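Local coordinates for cysteine desulfurase (Stenotrophomonas maltophilia, PDB 6WCI), which probably uses pyridoxal 5'-phosphate to take the sulfur from L-cysteine and pass it to a sulfur carrier, releasing L-alanine, at residues A323-L328 / L402-T407; V46-A51 / H408-R413; D169-L174 / G346-K351. All blocks are in the same frame, centred on the assembly; numbering follows the deposited sequence. Where two conformers were deposited one is given.

How the contacts relate
Contacts 1 and 2 sit side by side, their centres about 9 Å apart, and are both mostly buried; contact 3, about 20 Å from the centre of contact 1, is partly buried and joins two loops. The segment 402-407 and helix 408-422 follow each other directly, so contact 1 holds the turn to helix 318-336 while contact 2 lays the helix start against strand 43-47 and the residues after it. A sulfate ion touches both. The chemistry differs: contact 1 relies on charged side chains reaching backbone atoms, contact 2 on apolar packing, with a water bound between Y47 N and E410, and contact 3 on one backbone hydrogen bond between two loops whose backbones come close.

Contact 1 of 3, residues A323-L328 / L402-T407; sequences AREAEL and LAFYNT. With SO4 (sulfate ion), chain E.
R324 and E325, neighbours on helix 318-336, reach the backbone of the segment 402-407 at different points. The edge of the R324 guanidinium meets the F404 carbonyl: NE donates to F404 O at 3.2 Å, nearly straight at 170°, in the carbonyl plane and on a lone pair. Its NH2 turns to N406 O, 3.0 Å away, in a weak, bent bond, and also to the sulfate, whose O2 lies 2.9 Å from NH2. With CG anti to the backbone N (chi1 163°) and a bend at chi2, the arm runs past the CB of F404 and brings the guanidinium beside both carbonyls. W26 adds a cation-pi contact.

E325 goes the other way. Its extended chain brings OE1 to 2.8 Å from F404 N, a weak bond by its angle, and the same oxygen lies near the plane of the F404 ring, at its edge. The other oxygen, OE2, is hydrogen-bonded to H227. Between the two charged arms L328 points in: its CD1 rests 3.4 Å from A403 O, while its CB meets CD1 of L402 at 4.1 Å.

A second shell fixes the turn itself. N406 OD1 accepts from A403 N at 2.8 Å, on a lone pair, and N406 ND2 is tied to E410. T407 OG1 caps the next helix by accepting from E410 N. The result is a type I beta turn from A403 to N406 leading into an N-cap, which here links strand 397-401 to helix 408-422 in the smaller, C-terminal sheet region of a class-V, fold-type I PLP enzyme.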
loop_
_atom_site.group_PDB
_atom_site.type_symbol
_atom_site.label_atom_id
_atom_site.label_comp_id
_atom_site.label_asym_id
_atom_site.label_seq_id
_atom_site.Cartn_x
_atom_site.Cartn_y
_atom_site.Cartn_z
ATOM N N ALA B 323 28.708 -11.119 -4.758
ATOM C CA ALA B 323 29.964 -11.781 -4.411
ATOM C C ALA B 323 30.092 -11.951 -2.904
ATOM O O ALA B 323 30.534 -12.999 -2.427
ATOM C CB ALA B 323 31.142 -10.990 -4.971
ATOM N N ARG B 324 29.683 -10.940 -2.138
ATOM C CA ARG B 324 29.768 -11.027 -0.683
ATOM C C ARG B 324 28.872 -12.139 -0.147
ATOM O O ARG B 324 29.302 -12.962 0.667
ATOM C CB ARG B 324 29.383 -9.683 -0.064
ATOM C CG ARG B 324 29.050 -9.740 1.406
ATOM C CD ARG B 324 30.291 -9.968 2.250
ATOM N NE ARG B 324 30.038 -9.672 3.655
ATOM C CZ ARG B 324 30.951 -9.791 4.617
ATOM N NH1 ARG B 324 32.166 -10.212 4.311
ATOM N NH2 ARG B 324 30.651 -9.497 5.878
ATOM N N GLU B 325 27.610 -12.173 -0.582
ATOM C CA GLU B 325 26.702 -13.168 -0.034
ATOM C C GLU B 325 27.025 -14.575 -0.540
ATOM O O GLU B 325 26.668 -15.553 0.121
ATOM C CB GLU B 325 25.259 -12.765 -0.344
ATOM C CG GLU B 325 24.858 -11.446 0.332
ATOM C CD GLU B 325 23.470 -10.961 -0.050
ATOM O OE1 GLU B 325 22.983 -9.981 0.582
ATOM O OE2 GLU B 325 22.865 -11.553 -0.967
ATOM N N ALA B 326 27.714 -14.696 -1.678
ATOM C CA ALA B 326 28.187 -16.006 -2.118
ATOM C C ALA B 326 29.300 -16.529 -1.210
ATOM O O ALA B 326 29.349 -17.725 -0.906
ATOM C CB ALA B 326 28.662 -15.931 -3.566
ATOM N N GLU B 327 30.199 -15.651 -0.763
ATOM C CA GLU B 327 31.176 -16.054 0.246
ATOM C C GLU B 327 30.478 -16.477 1.534
ATOM O O GLU B 327 30.746 -17.553 2.076
ATOM C CB GLU B 327 32.165 -14.915 0.509
ATOM C CG GLU B 327 33.270 -15.244 1.499
ATOM C CD GLU B 327 34.172 -14.054 1.779
ATOM O OE1 GLU B 327 33.995 -13.001 1.134
ATOM O OE2 GLU B 327 35.065 -14.168 2.646
ATOM N N LEU B 328 29.546 -15.650 2.023
ATOM C CA LEU B 328 28.793 -16.021 3.217
ATOM C C LEU B 328 28.058 -17.345 3.023
ATOM O O LEU B 328 28.089 -18.214 3.904
ATOM C CB LEU B 328 27.823 -14.901 3.587
ATOM C CG LEU B 328 28.472 -13.571 4.009
ATOM C CD1 LEU B 328 27.447 -12.429 4.016
ATOM C CD2 LEU B 328 29.180 -13.680 5.371
ATOM N N LEU B 402 20.796 -15.305 4.545
ATOM C CA LEU B 402 21.860 -14.373 4.872
ATOM C C LEU B 402 21.778 -13.137 3.987
ATOM O O LEU B 402 21.290 -13.193 2.853
ATOM C CB LEU B 402 23.216 -15.054 4.693
ATOM C CG LEU B 402 23.380 -16.379 5.452
ATOM C CD1 LEU B 402 24.712 -17.071 5.119
ATOM C CD2 LEU B 402 23.254 -16.147 6.946
ATOM N N ALA B 403 22.247 -12.015 4.522
ATOM C CA ALA B 403 22.379 -10.771 3.777
ATOM C C ALA B 403 23.818 -10.288 3.877
ATOM O O ALA B 403 24.601 -10.772 4.696
ATOM C CB ALA B 403 21.416 -9.703 4.294
ATOM N N PHE B 404 24.159 -9.323 3.022
ATOM C CA PHE B 404 25.540 -8.862 2.938
ATOM C C PHE B 404 26.031 -8.280 4.264
ATOM O O PHE B 404 27.234 -8.337 4.551
ATOM C CB PHE B 404 25.683 -7.836 1.815
ATOM C CG PHE B 404 24.776 -6.637 1.970
ATOM C CD1 PHE B 404 25.164 -5.548 2.748
ATOM C CD2 PHE B 404 23.542 -6.599 1.339
ATOM C CE1 PHE B 404 24.328 -4.448 2.891
ATOM C CE2 PHE B 404 22.704 -5.508 1.478
ATOM C CZ PHE B 404 23.096 -4.431 2.256
ATOM N N TYR B 405 25.128 -7.728 5.083
ATOM C CA TYR B 405 25.504 -7.169 6.380
ATOM C C TYR B 405 25.664 -8.226 7.468
ATOM O O TYR B 405 26.036 -7.883 8.593
ATOM C CB TYR B 405 24.487 -6.107 6.834
ATOM C CG TYR B 405 23.039 -6.504 6.695
ATOM C CD1 TYR B 405 22.457 -7.407 7.566
ATOM C CD2 TYR B 405 22.240 -5.943 5.702
ATOM C CE1 TYR B 405 21.125 -7.776 7.432
ATOM C CE2 TYR B 405 20.911 -6.300 5.556
ATOM C CZ TYR B 405 20.350 -7.209 6.429
ATOM O OH TYR B 405 19.019 -7.573 6.281
ATOM N N ASN B 406 25.381 -9.492 7.181
ATOM C CA ASN B 406 25.797 -10.539 8.097
ATOM C C ASN B 406 27.304 -10.750 7.976
ATOM O O ASN B 406 27.953 -10.261 7.045
ATOM C CB ASN B 406 25.050 -11.839 7.811
ATOM C CG ASN B 406 23.574 -11.740 8.120
ATOM O OD1 ASN B 406 22.728 -11.961 7.249
ATOM N ND2 ASN B 406 23.254 -11.410 9.373
ATOM N N THR B 407 27.867 -11.487 8.932
ATOM C CA THR B 407 29.309 -11.663 9.021
ATOM C C THR B 407 29.666 -13.140 9.138
ATOM O O THR B 407 28.833 -13.982 9.489
ATOM C CB THR B 407 29.899 -10.912 10.222
ATOM O OG1 THR B 407 29.474 -11.548 11.433
ATOM C CG2 THR B 407 29.438 -9.454 10.226
HETATM S S SO4 E . 33.339 -10.549 8.123
HETATM O O1 SO4 E . 32.944 -9.166 8.373
HETATM O O2 SO4 E . 32.198 -11.301 7.617
HETATM O O3 SO4 E . 33.787 -11.172 9.374
HETATM O O4 SO4 E . 34.398 -10.537 7.116
#

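Contact 2 of 3, residues V46-A51 / H408-R413; sequences VYFDNA and HAEIER. With SO4 (sulfate ion), chain E.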
loop_
_atom_site.group_PDB
_atom_site.type_symbol
_atom_site.label_atom_id
_atom_site.label_comp_id
_atom_site.label_asym_id
_atom_site.label_seq_id
_atom_site.Cartn_x
_atom_site.Cartn_y
_atom_site.Cartn_z
ATOM N N VAL B 46 21.380 -12.306 16.056
ATOM C CA VAL B 46 21.903 -12.861 14.813
ATOM C C VAL B 46 20.699 -13.037 13.899
ATOM O O VAL B 46 19.956 -14.018 14.018
ATOM C CB VAL B 46 22.644 -14.186 15.024
ATOM C CG1 VAL B 46 23.097 -14.748 13.694
ATOM C CG2 VAL B 46 23.839 -13.997 15.960
ATOM N N TYR B 47 20.499 -12.084 12.987
ATOM C CA TYR B 47 19.288 -12.033 12.172
ATOM C C TYR B 47 19.524 -12.806 10.880
ATOM O O TYR B 47 20.085 -12.283 9.917
ATOM C CB TYR B 47 18.882 -10.590 11.890
ATOM C CG TYR B 47 17.557 -10.494 11.164
ATOM C CD1 TYR B 47 16.358 -10.608 11.854
ATOM C CD2 TYR B 47 17.503 -10.315 9.785
ATOM C CE1 TYR B 47 15.140 -10.530 11.197
ATOM C CE2 TYR B 47 16.275 -10.225 9.113
ATOM C CZ TYR B 47 15.106 -10.341 9.832
ATOM O OH TYR B 47 13.882 -10.287 9.192
ATOM N N PHE B 48 19.093 -14.058 10.860
ATOM C CA PHE B 48 19.225 -14.926 9.693
ATOM C C PHE B 48 17.855 -15.185 9.075
ATOM O O PHE B 48 17.578 -16.278 8.576
ATOM C CB PHE B 48 19.915 -16.242 10.053
ATOM C CG PHE B 48 21.432 -16.140 10.197
ATOM C CD1 PHE B 48 22.095 -14.928 10.056
ATOM C CD2 PHE B 48 22.185 -17.272 10.464
ATOM C CE1 PHE B 48 23.484 -14.857 10.188
ATOM C CE2 PHE B 48 23.567 -17.209 10.594
ATOM C CZ PHE B 48 24.217 -16.002 10.457
ATOM N N ASP B 49 16.974 -14.176 9.114
ATOM C CA ASP B 49 15.639 -14.274 8.529
ATOM C C ASP B 49 15.416 -13.180 7.485
ATOM O O ASP B 49 14.331 -12.605 7.378
ATOM C CB ASP B 49 14.561 -14.214 9.611
ATOM C CG ASP B 49 13.228 -14.754 9.133
ATOM O OD1 ASP B 49 13.238 -15.567 8.192
ATOM O OD2 ASP B 49 12.168 -14.348 9.672
ATOM N N ASN B 50 16.447 -12.896 6.688
ATOM C CA ASN B 50 16.382 -11.792 5.736
ATOM C C ASN B 50 15.428 -12.079 4.587
ATOM O O ASN B 50 14.877 -11.143 3.999
ATOM C CB ASN B 50 17.770 -11.495 5.195
ATOM C CG ASN B 50 18.690 -11.008 6.264
ATOM O OD1 ASN B 50 18.549 -9.878 6.733
ATOM N ND2 ASN B 50 19.624 -11.861 6.688
ATOM N N ALA B 51 15.230 -13.350 4.246
ATOM C CA ALA B 51 14.270 -13.698 3.209
ATOM C C ALA B 51 12.838 -13.416 3.640
ATOM O O ALA B 51 11.966 -13.267 2.780
ATOM C CB ALA B 51 14.433 -15.168 2.816
ATOM N N HIS B 408 30.934 -13.442 8.844
ATOM C CA HIS B 408 31.444 -14.799 9.035
ATOM C C HIS B 408 31.457 -15.185 10.506
ATOM O O HIS B 408 31.217 -16.351 10.845
ATOM C CB HIS B 408 32.843 -14.915 8.438
ATOM C CG HIS B 408 32.864 -14.804 6.948
ATOM N ND1 HIS B 408 32.321 -15.768 6.125
ATOM C CD2 HIS B 408 33.351 -13.841 6.129
ATOM C CE1 HIS B 408 32.469 -15.403 4.864
ATOM N NE2 HIS B 408 33.089 -14.237 4.838
ATOM N N ALA B 409 31.700 -14.209 11.386
ATOM C CA ALA B 409 31.638 -14.452 12.822
ATOM C C ALA B 409 30.246 -14.896 13.248
ATOM O O ALA B 409 30.096 -15.852 14.019
ATOM C CB ALA B 409 32.061 -13.192 13.576
ATOM N N GLU B 410 29.205 -14.209 12.755
ATOM C CA GLU B 410 27.841 -14.638 13.047
ATOM C C GLU B 410 27.595 -16.063 12.576
ATOM O O GLU B 410 26.931 -16.843 13.267
ATOM C CB GLU B 410 26.830 -13.697 12.391
ATOM C CG GLU B 410 26.612 -12.382 13.132
ATOM C CD GLU B 410 25.705 -11.473 12.346
ATOM O OE1 GLU B 410 25.588 -11.709 11.123
ATOM O OE2 GLU B 410 25.101 -10.545 12.937
ATOM N N ILE B 411 28.095 -16.409 11.386
ATOM C CA ILE B 411 27.972 -17.782 10.892
ATOM C C ILE B 411 28.521 -18.764 11.919
ATOM O O ILE B 411 27.887 -19.775 12.241
ATOM C CB ILE B 411 28.681 -17.939 9.533
ATOM C CG1 ILE B 411 27.922 -17.192 8.435
ATOM C CG2 ILE B 411 28.817 -19.427 9.157
ATOM C CD1 ILE B 411 28.695 -17.043 7.143
ATOM N N GLU B 412 29.699 -18.464 12.472
ATOM C CA GLU B 412 30.298 -19.375 13.447
ATOM C C GLU B 412 29.487 -19.405 14.738
ATOM O O GLU B 412 29.239 -20.483 15.290
ATOM C CB GLU B 412 31.751 -18.983 13.723
ATOM C CG GLU B 412 32.692 -19.155 12.527
ATOM C CD GLU B 412 32.874 -20.613 12.102
ATOM O OE1 GLU B 412 33.236 -20.853 10.932
ATOM O OE2 GLU B 412 32.655 -21.519 12.932
ATOM N N ARG B 413 29.045 -18.234 15.219
ATOM C CA ARG B 413 28.156 -18.181 16.380
ATOM C C ARG B 413 26.887 -18.990 16.142
ATOM O O ARG B 413 26.358 -19.618 17.066
ATOM C CB ARG B 413 27.788 -16.730 16.699
ATOM C CG ARG B 413 28.947 -15.837 17.103
ATOM C CD ARG B 413 28.432 -14.489 17.603
ATOM N NE ARG B 413 27.379 -14.666 18.602
ATOM C CZ ARG B 413 27.610 -14.923 19.884
ATOM N NH1 ARG B 413 28.855 -15.018 20.323
ATOM N NH2 ARG B 413 26.599 -15.080 20.729
HETATM S S SO4 E . 33.339 -10.549 8.123
HETATM O O1 SO4 E . 32.944 -9.166 8.373
HETATM O O2 SO4 E . 32.198 -11.301 7.617
HETATM O O3 SO4 E . 33.787 -11.172 9.374
HETATM O O4 SO4 E . 34.398 -10.537 7.116
HETATM O O HOH W 1 22.181 -10.082 12.730
#
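F48 and V46 meet the first turns of helix 408-422 from strand 43-47 and the residues after it, a packing of helix on sheet in a fold-type I PLP enzyme. The tight part centres on E410. Its CB packs against the pair that V46 CG1 and F48 CZ make together, 4.1 Å and 4.0 Å away. The F48 ring comes in edge first: E410 OE1 and I411 N both lie near its plane, and CZ also meets I411 CG1 at 4.4 Å. Ring and carboxylate stand 81° apart. V46 CG1, anti to its backbone N at chi1 177°, lies over one face of the F48 ring, toward the rim, so V46 and F48 pack on each other as well as on the helix. F48 also touches F332 of helix 318-336 and V378 of strand 376-381.

The carboxylate of E410 is held at both oxygens, OE2 by a salt bridge to R30 and OE1 by N406 ND2.

The looser side begins at exposed R413, whose NE comes to 4.5 Å from V46 CG2, with the carbon at the guanidinium edge; the contact buries NE, which has no polar partner in the model. At the start of the helix H408 N donates to O2 of the sulfate, probably from the crystallisation liquor. A bound water links the segments, accepting from Y47 N at 2.6 Å and lying 3.0 Å from E410 OE2.

Contact 3 of 3, residues D169-L174 / G346-K351; sequences DGALDL and GEAPEK
D169 lies against E347, A348 and P349, and its side chain is easily followed outward. CB meets the carboxylate of E347, 3.9 Å from OE2, a contact of carbon with oxygen. CG stands between the backbone N and the carbonyl carbon (chi1 65°), which turns the carboxylate back over its own chain. There OD1 accepts from A171 N at 3.3 Å, the donor arriving well above the carboxylate plane; this is an Asx turn, and T167 OG1 binds the same oxygen. OD2, the other tip atom, points across to P349 and lies 4.1 Å from its CD, the two side chains crossing at about a right angle. The two acids do not pair: D169 OD2 and E347 OE2 are 5.9 Å apart, and their like charges would be expected to repel weakly.

The Asx turn belongs to the loop that follows strand 160-164 of the seven-stranded sheet and leads to helix 174-180. Facing it is the hairpin connection between strands 342-345 and 354-359 of the six-stranded sheet, so the contact bridges the two sheet regions of this fold-type I enzyme.

Here the bond across is between backbones. E347 N donates to D169 O at 2.9 Å, from above the carbonyl plane. Next to it G170 and G346 come within 4.5 Å, CA to CA. The two glycines let the backbones come this near, and both hold backbone angles at which a CB would crowd the preceding carbonyl O. A171 and A348 touch through their CB atoms at 4.2 Å. On the hairpin side, K351 folds back so that NZ donates to G346 O at 2.8 Å; NZ is also bonded to V354 O.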
loop_
_atom_site.group_PDB
_atom_site.type_symbol
_atom_site.label_atom_id
_atom_site.label_comp_id
_atom_site.label_asym_id
_atom_site.label_seq_id
_atom_site.Cartn_x
_atom_site.Cartn_y
_atom_site.Cartn_z
ATOM N N ASP B 169 17.317 -31.677 -6.776
ATOM C CA ASP B 169 18.321 -30.717 -6.340
ATOM C C ASP B 169 17.769 -29.292 -6.266
ATOM O O ASP B 169 18.530 -28.354 -5.991
ATOM C CB ASP B 169 19.541 -30.774 -7.267
ATOM C CG ASP B 169 19.222 -30.322 -8.685
ATOM O OD1 ASP B 169 18.042 -30.398 -9.093
ATOM O OD2 ASP B 169 20.157 -29.889 -9.395
ATOM N N GLY B 170 16.470 -29.111 -6.502
ATOM C CA GLY B 170 15.843 -27.805 -6.430
ATOM C C GLY B 170 15.919 -26.983 -7.697
ATOM O O GLY B 170 15.502 -25.820 -7.689
ATOM N N ALA B 171 16.461 -27.537 -8.773
ATOM C CA ALA B 171 16.565 -26.832 -10.036
ATOM C C ALA B 171 15.316 -27.079 -10.863
ATOM O O ALA B 171 14.663 -28.120 -10.744
ATOM C CB ALA B 171 17.803 -27.286 -10.814
ATOM N N LEU B 172 14.993 -26.109 -11.712
ATOM C CA LEU B 172 13.845 -26.221 -12.603
ATOM C C LEU B 172 14.162 -27.192 -13.744
ATOM O O LEU B 172 15.132 -26.999 -14.481
ATOM C CB LEU B 172 13.490 -24.829 -13.133
ATOM C CG LEU B 172 12.193 -24.561 -13.900
ATOM C CD1 LEU B 172 10.967 -24.698 -13.005
ATOM C CD2 LEU B 172 12.271 -23.177 -14.512
ATOM N N ASP B 173 13.350 -28.240 -13.890
ATOM C CA ASP B 173 13.576 -29.245 -14.929
ATOM C C ASP B 173 13.280 -28.664 -16.307
ATOM O O ASP B 173 12.132 -28.694 -16.758
ATOM C CB ASP B 173 12.716 -30.485 -14.662
ATOM C CG ASP B 173 13.011 -31.645 -15.619
ATOM O OD1 ASP B 173 13.744 -31.464 -16.616
ATOM O OD2 ASP B 173 12.496 -32.754 -15.367
ATOM N N LEU B 174 14.311 -28.160 -16.992
ATOM C CA LEU B 174 14.104 -27.478 -18.268
ATOM C C LEU B 174 13.605 -28.421 -19.358
ATOM O O LEU B 174 12.841 -27.994 -20.236
ATOM C CB LEU B 174 15.395 -26.798 -18.721
ATOM C CG LEU B 174 15.965 -25.777 -17.738
ATOM C CD1 LEU B 174 17.195 -25.090 -18.322
ATOM C CD2 LEU B 174 14.898 -24.766 -17.344
ATOM N N GLY B 346 17.515 -27.868 -1.549
ATOM C CA GLY B 346 17.839 -26.832 -2.508
ATOM C C GLY B 346 19.335 -26.684 -2.673
ATOM O O GLY B 346 19.979 -25.898 -1.960
ATOM N N GLU B 347 19.902 -27.449 -3.604
ATOM C CA GLU B 347 21.330 -27.428 -3.890
ATOM C C GLU B 347 21.552 -27.285 -5.384
ATOM O O GLU B 347 22.337 -28.010 -6.001
ATOM C CB GLU B 347 22.036 -28.683 -3.368
ATOM C CG GLU B 347 21.307 -29.405 -2.244
ATOM C CD GLU B 347 20.820 -30.792 -2.654
ATOM O OE1 GLU B 347 20.123 -31.450 -1.851
ATOM O OE2 GLU B 347 21.140 -31.230 -3.780
ATOM N N ALA B 348 20.829 -26.350 -5.989
ATOM C CA ALA B 348 20.982 -26.076 -7.404
ATOM C C ALA B 348 22.382 -25.531 -7.672
ATOM O O ALA B 348 23.059 -25.073 -6.753
ATOM C CB ALA B 348 19.918 -25.079 -7.865
ATOM N N PRO B 349 22.851 -25.593 -8.923
ATOM C CA PRO B 349 24.194 -25.077 -9.234
ATOM C C PRO B 349 24.422 -23.621 -8.848
ATOM O O PRO B 349 25.376 -23.328 -8.118
ATOM C CB PRO B 349 24.291 -25.279 -10.748
ATOM C CG PRO B 349 23.484 -26.511 -10.981
ATOM C CD PRO B 349 22.315 -26.404 -10.029
ATOM N N GLU B 350 23.586 -22.696 -9.326
ATOM C CA GLU B 350 23.690 -21.300 -8.920
ATOM C C GLU B 350 22.578 -20.980 -7.929
ATOM O O GLU B 350 21.423 -21.366 -8.128
ATOM C CB GLU B 350 23.626 -20.342 -10.115
ATOM C CG GLU B 350 23.821 -18.885 -9.676
ATOM C CD GLU B 350 23.896 -17.879 -10.818
ATOM O OE1 GLU B 350 23.285 -18.113 -11.883
ATOM O OE2 GLU B 350 24.572 -16.839 -10.631
ATOM N N LYS B 351 22.931 -20.266 -6.866
ATOM C CA LYS B 351 22.059 -20.152 -5.708
ATOM C C LYS B 351 22.312 -18.827 -4.999
ATOM O O LYS B 351 23.449 -18.349 -4.954
ATOM C CB LYS B 351 22.310 -21.342 -4.770
ATOM C CG LYS B 351 21.201 -21.681 -3.801
ATOM C CD LYS B 351 21.616 -22.858 -2.924
ATOM C CE LYS B 351 21.417 -22.532 -1.469
ATOM N NZ LYS B 351 20.541 -23.491 -0.750
#